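Local coordinates for protein peptidase M42 (Thaumarchaeota archaeon SCGC AB-539-E09, PDB 5DS0) that probably trims amino acids from the N-termini of peptides as a cobalt-containing M42 aminopeptidase built from twelve subunits, at residues L46-F51 / A210-E215; K11-A16 / N27-E32; D231-L236 / A310-V315; A185-E190 / N338-V343. All coordinates share one frame; numbering follows the deposited sequence.

All four contacts are largely buried, but their chemistry follows their place in the fold. Interactions 1 and 3 join neighbouring strands of the same mixed sheet, antiparallel in the first and parallel in the second, and rely on backbone hydrogen bonds. Interactions 2 and 4 pair helices through apolar side chains. Interaction 1 alone includes cobalt ligands. Interactions 1 and 2 touch where Asn27 ND2 approaches Gly47 O, probably as a hydrogen bond. Helix 179-197 of interaction 4 offers Met189 to Leu13 and Cys30 of interaction 2, while Leu236 on the strand of interaction 3 packs against Val187, Leu188 and Val343 of interaction 4, tying sheet and helices together.

Interaction 1: residues L46-F51 / A210-E215; sequences LGSVTF and ATVQEE. With CO (cobalt (II) ion), chain U.
Ser48 meets Val212 just beyond the end of the antiparallel pairing of strands 49-53 and 205-211. Ser48 OG lies anti to its carbonyl carbon (chi1 -49°), a torsion that turns the hydroxyl to the backbone of Val212, whose N donates a hydrogen bond to it over 3.3 Å. The same oxygen is also hydrogen-bonded to Asp44. Val212 sets its two methyls against Leu46 and Gly47: CG1 sits 3.5 Å from Gly47 O, and CG2 reaches 3.8 Å to Leu46 CB. Farther along, Val49 and Ala210 form a hydrogen-bonded pair. Ala210 N meets Val49 O at 2.8 Å, the donor nearly in line with the C=O bond, whereas the return bond from Val49 N is weak. Their side chains share a face of the sheet, CG2 of Val49 being 4.3 Å from CB of Ala210. With an alanine in place of Ser48, Val212 N and the Asp44 carboxylate would probably each lose a hydrogen-bonding mate. Past this pairing, Glu215 grips cobalt with both oxygens, OE1 at 2.4 Å and OE2 at 2.2 Å, beside Asp180 and His325. Backbone pairing and a shared serine hydroxyl probably help to hold the chain just before it supplies Glu214 and Glu215 as metal ligands.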
loop_
_atom_site.group_PDB
_atom_site.type_symbol
_atom_site.label_atom_id
_atom_site.label_comp_id
_atom_site.label_asym_id
_atom_site.label_seq_id
_atom_site.Cartn_x
_atom_site.Cartn_y
_atom_site.Cartn_z
ATOM N N LEU C 46 17.068 -21.305 43.090
ATOM C CA LEU C 46 16.985 -21.320 41.642
ATOM C C LEU C 46 18.229 -21.922 40.990
ATOM O O LEU C 46 18.173 -22.330 39.830
ATOM C CB LEU C 46 16.744 -19.907 41.109
ATOM C CG LEU C 46 15.279 -19.500 40.918
ATOM C CD1 LEU C 46 14.404 -19.874 42.103
ATOM C CD2 LEU C 46 15.164 -18.007 40.643
ATOM N N GLY C 47 19.336 -21.982 41.719
ATOM C CA GLY C 47 20.571 -22.531 41.180
ATOM C C GLY C 47 21.759 -21.580 41.150
ATOM O O GLY C 47 22.822 -21.961 40.679
ATOM N N SER C 48 21.594 -20.343 41.627
ATOM C CA SER C 48 22.718 -19.402 41.725
ATOM C C SER C 48 23.659 -19.862 42.811
ATOM O O SER C 48 23.220 -20.160 43.918
ATOM C CB SER C 48 22.262 -17.987 42.087
ATOM O OG SER C 48 21.188 -17.542 41.279
ATOM N N VAL C 49 24.946 -19.942 42.492
ATOM C CA VAL C 49 25.952 -20.169 43.528
ATOM C C VAL C 49 26.740 -18.864 43.767
ATOM O O VAL C 49 27.032 -18.105 42.843
ATOM C CB VAL C 49 26.910 -21.376 43.284
ATOM C CG1 VAL C 49 26.257 -22.660 42.738
ATOM C CG2 VAL C 49 27.968 -20.971 42.315
ATOM N N THR C 50 27.082 -18.641 45.028
ATOM C CA THR C 50 27.694 -17.420 45.482
ATOM C C THR C 50 28.895 -17.757 46.378
ATOM O O THR C 50 28.784 -18.538 47.309
ATOM C CB THR C 50 26.669 -16.573 46.277
ATOM O OG1 THR C 50 25.460 -16.400 45.512
ATOM C CG2 THR C 50 27.246 -15.207 46.645
ATOM N N PHE C 51 30.026 -17.123 46.101
ATOM C CA PHE C 51 31.273 -17.386 46.787
ATOM C C PHE C 51 31.624 -16.224 47.677
ATOM O O PHE C 51 31.676 -15.084 47.217
ATOM C CB PHE C 51 32.381 -17.569 45.762
ATOM C CG PHE C 51 32.071 -18.609 44.740
ATOM C CD1 PHE C 51 32.152 -19.951 45.075
ATOM C CD2 PHE C 51 31.672 -18.259 43.465
ATOM C CE1 PHE C 51 31.854 -20.930 44.143
ATOM C CE2 PHE C 51 31.382 -19.229 42.527
ATOM C CZ PHE C 51 31.474 -20.567 42.863
ATOM N N ALA C 210 27.456 -16.145 40.914
ATOM C CA ALA C 210 27.172 -16.624 39.569
ATOM C C ALA C 210 25.671 -16.877 39.424
ATOM O O ALA C 210 25.185 -17.983 39.666
ATOM C CB ALA C 210 27.956 -17.895 39.303
ATOM N N THR C 211 24.941 -15.833 39.061
ATOM C CA THR C 211 23.492 -15.876 39.057
ATOM C C THR C 211 22.933 -16.689 37.905
ATOM O O THR C 211 23.596 -16.877 36.888
ATOM C CB THR C 211 22.908 -14.445 38.990
ATOM O OG1 THR C 211 23.650 -13.663 38.045
ATOM C CG2 THR C 211 22.994 -13.779 40.335
ATOM N N VAL C 212 21.689 -17.126 38.065
ATOM C CA VAL C 212 20.983 -17.874 37.028
ATOM C C VAL C 212 19.799 -17.087 36.490
ATOM O O VAL C 212 19.335 -16.129 37.107
ATOM C CB VAL C 212 20.494 -19.254 37.534
ATOM C CG1 VAL C 212 21.683 -20.132 37.899
ATOM C CG2 VAL C 212 19.533 -19.116 38.708
ATOM N N GLN C 213 19.332 -17.502 35.322
ATOM C CA GLN C 213 18.110 -16.980 34.729
ATOM C C GLN C 213 18.030 -15.455 34.555
ATOM O O GLN C 213 16.954 -14.886 34.683
ATOM C CB GLN C 213 16.896 -17.495 35.528
ATOM C CG GLN C 213 16.729 -19.001 35.420
ATOM C CD GLN C 213 15.427 -19.506 35.997
ATOM O OE1 GLN C 213 14.341 -19.000 35.701
ATOM N NE2 GLN C 213 15.525 -20.545 36.789
ATOM N N GLU C 214 19.148 -14.801 34.234
ATOM C CA GLU C 214 19.120 -13.374 33.866
ATOM C C GLU C 214 18.403 -13.170 32.546
ATOM O O GLU C 214 17.592 -12.266 32.419
ATOM C CB GLU C 214 20.530 -12.801 33.729
ATOM C CG GLU C 214 20.643 -11.272 33.621
ATOM C CD GLU C 214 20.546 -10.662 32.202
ATOM O OE1 GLU C 214 20.916 -11.293 31.172
ATOM O OE2 GLU C 214 20.110 -9.494 32.106
ATOM N N GLU C 215 18.691 -14.023 31.562
ATOM C CA GLU C 215 18.250 -13.777 30.192
ATOM C C GLU C 215 16.723 -13.909 30.022
ATOM O O GLU C 215 16.192 -13.498 28.992
ATOM C CB GLU C 215 18.989 -14.680 29.181
ATOM C CG GLU C 215 20.502 -14.509 29.150
ATOM C CD GLU C 215 21.005 -13.261 28.401
ATOM O OE1 GLU C 215 20.231 -12.315 28.229
ATOM O OE2 GLU C 215 22.190 -13.218 27.971
HETATM CO CO CO U . 22.205 -11.037 27.665
#

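Interaction 2: residues K11-A16 / N27-E32; sequences KTLMEA and NAICKE
Ile29 and Thr12 are brought together by complementary torsions: CG1 of Ile29 is anti to its carbonyl carbon (chi1 -74°), carrying CD1 toward the opposite helix, while Thr12 sets CG2, rather than its hydroxyl, anti to the backbone N and so presents a methyl to the isoleucine. The two residues belong to an antiparallel helix pair near the N-terminus, formed by helix 2-15 and helix 24-34. The short axes run 163° apart and come within 10.2 Å, a separation bridged by side chains alone.

Ile29 carries most of the contact. Its CD1 methyl touches Thr12 CG2 at 3.7 Å and, at the same distance of 3.7 Å, Ala16 CB, so one methyl meets two residues four positions apart. Ala16 is where the first helix leaves its helical course, and its carbonyl oxygen is taken up by Lys177 and Arg182. The hydroxyl of Thr12 turns back along its own helix to the carbonyl of Glu8, which leaves the methyl to face the apolar partner. On the other branch, Ile29 CG2 lies 4.1 Å from Leu13 CD2, the two side chains lying alongside but running opposite ways.

Leu13 thereby reaches a second residue of helix 24-34. Its CD2 comes to 4.0 Å from Cys30 SG, an apolar contact with the thiol. Helix 179-197 covers this side of the pair: the terminal methyl CE of Met189, a selenomethionine, touches both Leu13 CD1 and Cys30 SG.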
loop_
_atom_site.group_PDB
_atom_site.type_symbol
_atom_site.label_atom_id
_atom_site.label_comp_id
_atom_site.label_asym_id
_atom_site.label_seq_id
_atom_site.Cartn_x
_atom_site.Cartn_y
_atom_site.Cartn_z
ATOM N N LYS C 11 37.901 -21.172 28.626
ATOM C CA LYS C 11 37.489 -22.118 27.586
ATOM C C LYS C 11 36.346 -23.010 28.058
ATOM O O LYS C 11 35.354 -23.189 27.372
ATOM C CB LYS C 11 38.689 -22.977 27.159
ATOM C CG LYS C 11 38.418 -23.972 26.050
ATOM C CD LYS C 11 39.715 -24.629 25.621
ATOM C CE LYS C 11 39.669 -25.147 24.191
ATOM N NZ LYS C 11 38.896 -26.416 24.130
ATOM N N THR C 12 36.503 -23.569 29.236
ATOM C CA THR C 12 35.544 -24.513 29.757
ATOM C C THR C 12 34.185 -23.879 29.998
ATOM O O THR C 12 33.153 -24.491 29.711
ATOM C CB THR C 12 36.089 -25.129 31.047
ATOM O OG1 THR C 12 37.286 -25.826 30.718
ATOM C CG2 THR C 12 35.116 -26.112 31.653
ATOM N N LEU C 13 34.194 -22.667 30.536
ATOM C CA LEU C 13 32.969 -21.891 30.723
ATOM C C LEU C 13 32.232 -21.604 29.421
ATOM O O LEU C 13 31.051 -21.899 29.299
ATOM C CB LEU C 13 33.277 -20.540 31.375
ATOM C CG LEU C 13 33.625 -20.527 32.860
ATOM C CD1 LEU C 13 34.093 -19.132 33.246
ATOM C CD2 LEU C 13 32.434 -20.944 33.687
HETATM N N MSE C 14 32.931 -21.021 28.456
HETATM C CA MSE C 14 32.306 -20.653 27.192
HETATM C C MSE C 14 31.852 -21.867 26.416
HETATM O O MSE C 14 30.987 -21.744 25.548
HETATM C CB MSE C 14 33.249 -19.855 26.294
HETATM C CG MSE C 14 33.809 -18.564 26.890
HETATM SE SE MSE C 14 32.549 -17.586 28.050
HETATM C CE MSE C 14 33.853 -16.920 29.361
ATOM N N GLU C 15 32.444 -23.033 26.680
ATOM C CA GLU C 15 32.061 -24.248 25.970
ATOM C C GLU C 15 31.036 -25.095 26.721
ATOM O O GLU C 15 30.458 -26.003 26.154
ATOM C CB GLU C 15 33.296 -25.080 25.630
ATOM C CG GLU C 15 34.111 -24.506 24.475
ATOM C CD GLU C 15 35.232 -25.424 24.025
ATOM O OE1 GLU C 15 35.519 -26.406 24.756
ATOM O OE2 GLU C 15 35.831 -25.166 22.948
ATOM N N ALA C 16 30.801 -24.777 27.989
ATOM C CA ALA C 16 29.840 -25.507 28.819
ATOM C C ALA C 16 28.420 -25.355 28.350
ATOM O O ALA C 16 28.049 -24.354 27.731
ATOM C CB ALA C 16 29.937 -25.045 30.263
ATOM N N ASN C 27 27.658 -23.995 36.678
ATOM C CA ASN C 27 27.879 -23.602 38.055
ATOM C C ASN C 27 28.713 -24.626 38.819
ATOM O O ASN C 27 29.372 -24.293 39.791
ATOM C CB ASN C 27 26.537 -23.278 38.719
ATOM C CG ASN C 27 26.081 -21.860 38.399
ATOM O OD1 ASN C 27 26.652 -21.194 37.540
ATOM N ND2 ASN C 27 25.054 -21.393 39.086
ATOM N N ALA C 28 28.677 -25.884 38.378
ATOM C CA ALA C 28 29.564 -26.924 38.914
ATOM C C ALA C 28 31.016 -26.587 38.594
ATOM O O ALA C 28 31.898 -26.751 39.426
ATOM C CB ALA C 28 29.194 -28.280 38.341
ATOM N N ILE C 29 31.249 -26.126 37.378
ATOM C CA ILE C 29 32.585 -25.721 36.947
ATOM C C ILE C 29 33.112 -24.576 37.795
ATOM O O ILE C 29 34.300 -24.534 38.132
ATOM C CB ILE C 29 32.579 -25.302 35.460
ATOM C CG1 ILE C 29 32.456 -26.547 34.574
ATOM C CG2 ILE C 29 33.833 -24.530 35.097
ATOM C CD1 ILE C 29 31.764 -26.290 33.260
ATOM N N CYS C 30 32.216 -23.654 38.130
ATOM C CA CYS C 30 32.549 -22.522 38.979
ATOM C C CYS C 30 32.893 -22.977 40.391
ATOM O O CYS C 30 33.880 -22.526 40.951
ATOM C CB CYS C 30 31.393 -21.510 39.013
ATOM S SG CYS C 30 31.093 -20.668 37.437
ATOM N N LYS C 31 32.089 -23.865 40.961
ATOM C CA LYS C 31 32.361 -24.366 42.312
ATOM C C LYS C 31 33.702 -25.044 42.394
ATOM O O LYS C 31 34.429 -24.855 43.363
ATOM C CB LYS C 31 31.295 -25.357 42.772
ATOM C CG LYS C 31 30.000 -24.687 43.169
ATOM C CD LYS C 31 29.022 -25.684 43.784
ATOM C CE LYS C 31 28.016 -26.144 42.749
ATOM N NZ LYS C 31 27.160 -27.258 43.230
ATOM N N GLU C 32 34.022 -25.842 41.382
ATOM C CA GLU C 32 35.266 -26.593 41.381
ATOM C C GLU C 32 36.486 -25.665 41.318
ATOM O O GLU C 32 37.435 -25.829 42.085
ATOM C CB GLU C 32 35.303 -27.584 40.228
ATOM C CG GLU C 32 36.426 -28.594 40.374
ATOM C CD GLU C 32 36.433 -29.640 39.275
ATOM O OE1 GLU C 32 35.677 -29.480 38.283
ATOM O OE2 GLU C 32 37.184 -30.633 39.407
#

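Interaction 3: residues D231-L236 / A310-V315; sequences DVALVL and AGCPSV
Ala233 and Ser314 sit opposite each other in a parallel strand pair, and the side chain of Ser314 illustrates how a small polar residue can be fitted into such a sheet. From its CB, 3.7 Å from Ala233 O and 3.9 Å from Ala233 CB, the chain runs to OG, which passes 3.4 Å from that same alanine methyl. Placed anti to its carbonyl carbon (chi1 -46°), OG turns back along its own segment, to the loop before the strand, and donates a hydrogen bond to Cys312 O, 2.8 Å away, approaching from above the carbonyl plane. Swapping in an alanine here removes the hydroxyl, which is likely to leave the carbonyl of Cys312 without this partner and open a small gap beside the methyl of Ala233.

The backbone provides the main bonding. Ala233 uses both its polar atoms on the residues flanking Ser314: its N reaches Pro313 O at 2.9 Å, within the carbonyl plane, and its O accepts from Val315 N. Val235 N then bonds Val315 O at 3.0 Å, continuing the ladder. On the face bearing Leu234 and Val315, the two side chains lie next to each other and point the same way, with Leu234 CD2 3.8 Å from Val315 CG1. Helix 273-285 covers Val315 through Leu275 and Val279, whereas Ile305 covers Ala233 and Ser314 on the other face.

Strand 232-240 leads on to the cobalt ligand Glu237. Along 232-235 its backbone bonds alternately to strand 60-66 and to 313-315, and the buried serine hydroxyl is satisfied by a carbonyl of its own segment, while Leu234 and Val315 give their face an apolar contact.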
loop_
_atom_site.group_PDB
_atom_site.type_symbol
_atom_site.label_atom_id
_atom_site.label_comp_id
_atom_site.label_asym_id
_atom_site.label_seq_id
_atom_site.Cartn_x
_atom_site.Cartn_y
_atom_site.Cartn_z
ATOM N N ASP C 231 25.042 -4.339 50.802
ATOM C CA ASP C 231 25.100 -2.900 51.067
ATOM C C ASP C 231 25.524 -2.093 49.826
ATOM O O ASP C 231 25.243 -0.891 49.727
ATOM C CB ASP C 231 26.046 -2.627 52.232
ATOM C CG ASP C 231 25.555 -3.233 53.525
ATOM O OD1 ASP C 231 24.509 -2.781 54.027
ATOM O OD2 ASP C 231 26.197 -4.192 54.030
ATOM N N VAL C 232 26.224 -2.745 48.906
ATOM C CA VAL C 232 26.591 -2.155 47.630
ATOM C C VAL C 232 26.775 -3.284 46.617
ATOM O O VAL C 232 27.205 -4.380 46.980
ATOM C CB VAL C 232 27.884 -1.315 47.752
ATOM C CG1 VAL C 232 28.998 -2.128 48.362
ATOM C CG2 VAL C 232 28.332 -0.769 46.408
ATOM N N ALA C 233 26.483 -3.012 45.346
ATOM C CA ALA C 233 26.567 -4.043 44.323
ATOM C C ALA C 233 27.343 -3.616 43.082
ATOM O O ALA C 233 27.134 -2.531 42.552
ATOM C CB ALA C 233 25.171 -4.479 43.936
ATOM N N LEU C 234 28.210 -4.506 42.606
ATOM C CA LEU C 234 28.911 -4.325 41.341
ATOM C C LEU C 234 28.463 -5.422 40.401
ATOM O O LEU C 234 28.822 -6.571 40.578
ATOM C CB LEU C 234 30.408 -4.432 41.526
ATOM C CG LEU C 234 31.050 -3.539 42.574
ATOM C CD1 LEU C 234 32.546 -3.826 42.628
ATOM C CD2 LEU C 234 30.790 -2.069 42.282
ATOM N N VAL C 235 27.645 -5.082 39.419
ATOM C CA VAL C 235 27.189 -6.066 38.470
ATOM C C VAL C 235 28.093 -6.045 37.261
ATOM O O VAL C 235 28.389 -4.986 36.713
ATOM C CB VAL C 235 25.749 -5.797 38.061
ATOM C CG1 VAL C 235 25.348 -6.694 36.910
ATOM C CG2 VAL C 235 24.842 -6.026 39.248
ATOM N N LEU C 236 28.542 -7.225 36.859
ATOM C CA LEU C 236 29.433 -7.371 35.711
ATOM C C LEU C 236 28.660 -7.948 34.563
ATOM O O LEU C 236 28.003 -8.965 34.711
ATOM C CB LEU C 236 30.579 -8.288 36.059
ATOM C CG LEU C 236 31.400 -7.692 37.191
ATOM C CD1 LEU C 236 32.140 -8.730 38.020
ATOM C CD2 LEU C 236 32.368 -6.697 36.614
ATOM N N ALA C 310 15.399 -2.137 51.171
ATOM C CA ALA C 310 15.280 -0.676 51.213
ATOM C C ALA C 310 16.081 -0.017 50.091
ATOM O O ALA C 310 16.133 1.214 49.978
ATOM C CB ALA C 310 15.750 -0.155 52.569
ATOM N N GLY C 311 16.699 -0.840 49.256
ATOM C CA GLY C 311 17.506 -0.349 48.162
ATOM C C GLY C 311 18.947 -0.717 48.395
ATOM O O GLY C 311 19.363 -1.001 49.522
ATOM N N CYS C 312 19.713 -0.709 47.322
ATOM C CA CYS C 312 21.123 -1.030 47.392
ATOM C C CYS C 312 21.835 -0.268 46.294
ATOM O O CYS C 312 21.529 -0.471 45.118
ATOM C CB CYS C 312 21.317 -2.532 47.199
ATOM S SG CYS C 312 23.036 -3.019 47.023
ATOM N N PRO C 313 22.768 0.621 46.651
ATOM C CA PRO C 313 23.499 1.337 45.608
ATOM C C PRO C 313 24.253 0.359 44.711
ATOM O O PRO C 313 24.961 -0.523 45.197
ATOM C CB PRO C 313 24.483 2.221 46.384
ATOM C CG PRO C 313 24.048 2.174 47.792
ATOM C CD PRO C 313 23.307 0.891 47.984
ATOM N N SER C 314 24.087 0.513 43.401
ATOM C CA SER C 314 24.665 -0.428 42.457
ATOM C C SER C 314 25.146 0.263 41.215
ATOM O O SER C 314 24.709 1.370 40.893
ATOM C CB SER C 314 23.637 -1.487 42.051
ATOM O OG SER C 314 22.962 -1.989 43.187
ATOM N N VAL C 315 26.049 -0.410 40.520
ATOM C CA VAL C 315 26.594 0.108 39.292
ATOM C C VAL C 315 26.920 -1.072 38.390
ATOM O O VAL C 315 27.271 -2.124 38.873
ATOM C CB VAL C 315 27.824 0.991 39.598
ATOM C CG1 VAL C 315 29.103 0.178 39.698
ATOM C CG2 VAL C 315 27.965 2.085 38.568
#

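Interaction 4: residues A185-E190 / N338-V343; sequences AFVLME and NAIRLV
Val187 and Ile340 lie at the heart of an apolar helix-helix contact, in which helix 179-197 and helix 333-349 pack beside one another against the central sheet of an alpha/beta domain. The short axes approach to 9.1 Å and cross at -49°. That angle is consistent with ridges-into-grooves packing by rows of residues four apart, such as Phe186 with Glu190 and Ala339 with Val343. Leu236 of strand 232-240 touches both Val187 and Val343, so one strand residue contacts both helices.

Val187 directs CG1 anti to its backbone N (chi1 169°), toward the partner helix, where this methyl meets Ile340 CG1 at 3.8 Å and Val343 CG2 at 3.9 Å. The other methyl of Val187, CG2, lies 4.3 Å from Ala339 CB. The side chains of Val187 and Ile340 pass one another head to tail, which lets Ile340 reach farther over the first helix. Its terminal methyl CD1 settles 3.7 Å from Glu190 CB and 4.2 Å from Phe186 CE2, meeting the aromatic ring obliquely.

Glu190 therefore contributes carbon, not charge, to this contact. Its chain bends at chi2 and carries the buried carboxylate away from Ile340, to a salt bridge with Arg193 and hydrogen bonds with Tyr33 and Ser6. On its way there, Glu190 CG lies 3.7 Å above one face of the Phe186 ring, displaced toward the rim.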
loop_
_atom_site.group_PDB
_atom_site.type_symbol
_atom_site.label_atom_id
_atom_site.label_comp_id
_atom_site.label_asym_id
_atom_site.label_seq_id
_atom_site.Cartn_x
_atom_site.Cartn_y
_atom_site.Cartn_z
ATOM N N ALA C 185 31.199 -13.548 35.135
ATOM C CA ALA C 185 31.458 -14.535 36.174
ATOM C C ALA C 185 32.946 -14.822 36.256
ATOM O O ALA C 185 33.501 -14.957 37.338
ATOM C CB ALA C 185 30.713 -15.812 35.872
ATOM N N PHE C 186 33.597 -14.891 35.100
ATOM C CA PHE C 186 35.034 -15.103 35.040
ATOM C C PHE C 186 35.787 -14.008 35.776
ATOM O O PHE C 186 36.711 -14.290 36.526
ATOM C CB PHE C 186 35.494 -15.161 33.583
ATOM C CG PHE C 186 36.983 -15.278 33.416
ATOM C CD1 PHE C 186 37.595 -16.519 33.420
ATOM C CD2 PHE C 186 37.757 -14.146 33.216
ATOM C CE1 PHE C 186 38.956 -16.631 33.247
ATOM C CE2 PHE C 186 39.119 -14.245 33.035
ATOM C CZ PHE C 186 39.720 -15.490 33.051
ATOM N N VAL C 187 35.388 -12.761 35.553
ATOM C CA VAL C 187 36.027 -11.627 36.198
ATOM C C VAL C 187 35.902 -11.689 37.710
ATOM O O VAL C 187 36.884 -11.525 38.416
ATOM C CB VAL C 187 35.419 -10.310 35.716
ATOM C CG1 VAL C 187 35.878 -9.143 36.583
ATOM C CG2 VAL C 187 35.819 -10.054 34.276
ATOM N N LEU C 188 34.698 -11.912 38.220
ATOM C CA LEU C 188 34.513 -11.896 39.664
ATOM C C LEU C 188 35.234 -13.058 40.338
ATOM O O LEU C 188 35.789 -12.904 41.426
ATOM C CB LEU C 188 33.035 -11.871 40.046
ATOM C CG LEU C 188 32.136 -13.053 39.686
ATOM C CD1 LEU C 188 32.063 -14.109 40.783
ATOM C CD2 LEU C 188 30.736 -12.536 39.385
HETATM N N MSE C 189 35.245 -14.209 39.684
HETATM C CA MSE C 189 35.996 -15.358 40.189
HETATM C C MSE C 189 37.482 -15.097 40.210
HETATM O O MSE C 189 38.159 -15.460 41.164
HETATM C CB MSE C 189 35.710 -16.579 39.328
HETATM C CG MSE C 189 34.359 -17.152 39.712
HETATM SE SE MSE C 189 34.097 -18.871 38.801
HETATM C CE MSE C 189 33.781 -18.252 36.958
ATOM N N GLU C 190 38.006 -14.488 39.155
ATOM C CA GLU C 190 39.429 -14.187 39.092
ATOM C C GLU C 190 39.807 -13.119 40.092
ATOM O O GLU C 190 40.912 -13.133 40.626
ATOM C CB GLU C 190 39.839 -13.745 37.687
ATOM C CG GLU C 190 39.937 -14.899 36.698
ATOM C CD GLU C 190 41.034 -15.877 37.061
ATOM O OE1 GLU C 190 42.211 -15.565 36.781
ATOM O OE2 GLU C 190 40.723 -16.926 37.666
ATOM N N ASN C 338 41.660 -5.670 32.554
ATOM C CA ASN C 338 41.443 -4.379 33.182
ATOM C C ASN C 338 40.194 -4.346 34.038
ATOM O O ASN C 338 40.149 -3.627 35.035
ATOM C CB ASN C 338 41.388 -3.266 32.135
ATOM C CG ASN C 338 42.760 -2.762 31.750
ATOM O OD1 ASN C 338 43.688 -2.766 32.559
ATOM N ND2 ASN C 338 42.886 -2.286 30.527
ATOM N N ALA C 339 39.169 -5.085 33.642
ATOM C CA ALA C 339 37.972 -5.176 34.467
ATOM C C ALA C 339 38.294 -5.860 35.778
ATOM O O ALA C 339 37.817 -5.455 36.831
ATOM C CB ALA C 339 36.879 -5.932 33.737
ATOM N N ILE C 340 39.133 -6.890 35.715
ATOM C CA ILE C 340 39.567 -7.577 36.925
ATOM C C ILE C 340 40.361 -6.616 37.813
ATOM O O ILE C 340 40.087 -6.500 39.008
ATOM C CB ILE C 340 40.409 -8.827 36.627
ATOM C CG1 ILE C 340 39.556 -9.896 35.962
ATOM C CG2 ILE C 340 40.987 -9.363 37.927
ATOM C CD1 ILE C 340 40.381 -10.997 35.337
ATOM N N ARG C 341 41.332 -5.913 37.229
ATOM C CA ARG C 341 42.102 -4.919 37.975
ATOM C C ARG C 341 41.178 -3.904 38.640
ATOM O O ARG C 341 41.319 -3.604 39.821
ATOM C CB ARG C 341 43.072 -4.183 37.066
ATOM C CG ARG C 341 44.292 -4.978 36.672
ATOM C CD ARG C 341 45.220 -4.138 35.811
ATOM N NE ARG C 341 46.017 -4.956 34.883
ATOM C CZ ARG C 341 47.305 -5.307 35.051
ATOM N NH1 ARG C 341 47.923 -6.031 34.111
ATOM N NH2 ARG C 341 47.972 -4.996 36.169
ATOM N N LEU C 342 40.227 -3.390 37.877
ATOM C CA LEU C 342 39.345 -2.352 38.374
ATOM C C LEU C 342 38.512 -2.813 39.574
ATOM O O LEU C 342 38.411 -2.082 40.561
ATOM C CB LEU C 342 38.413 -1.870 37.262
ATOM C CG LEU C 342 37.387 -0.813 37.666
ATOM C CD1 LEU C 342 38.068 0.437 38.198
ATOM C CD2 LEU C 342 36.485 -0.475 36.490
ATOM N N VAL C 343 37.925 -4.005 39.479
ATOM C CA VAL C 343 37.052 -4.509 40.549
ATOM C C VAL C 343 37.858 -4.684 41.842
ATOM O O VAL C 343 37.370 -4.354 42.918
ATOM C CB VAL C 343 36.238 -5.823 40.225
ATOM C CG1 VAL C 343 35.036 -5.537 39.334
ATOM C CG2 VAL C 343 37.080 -6.907 39.589
#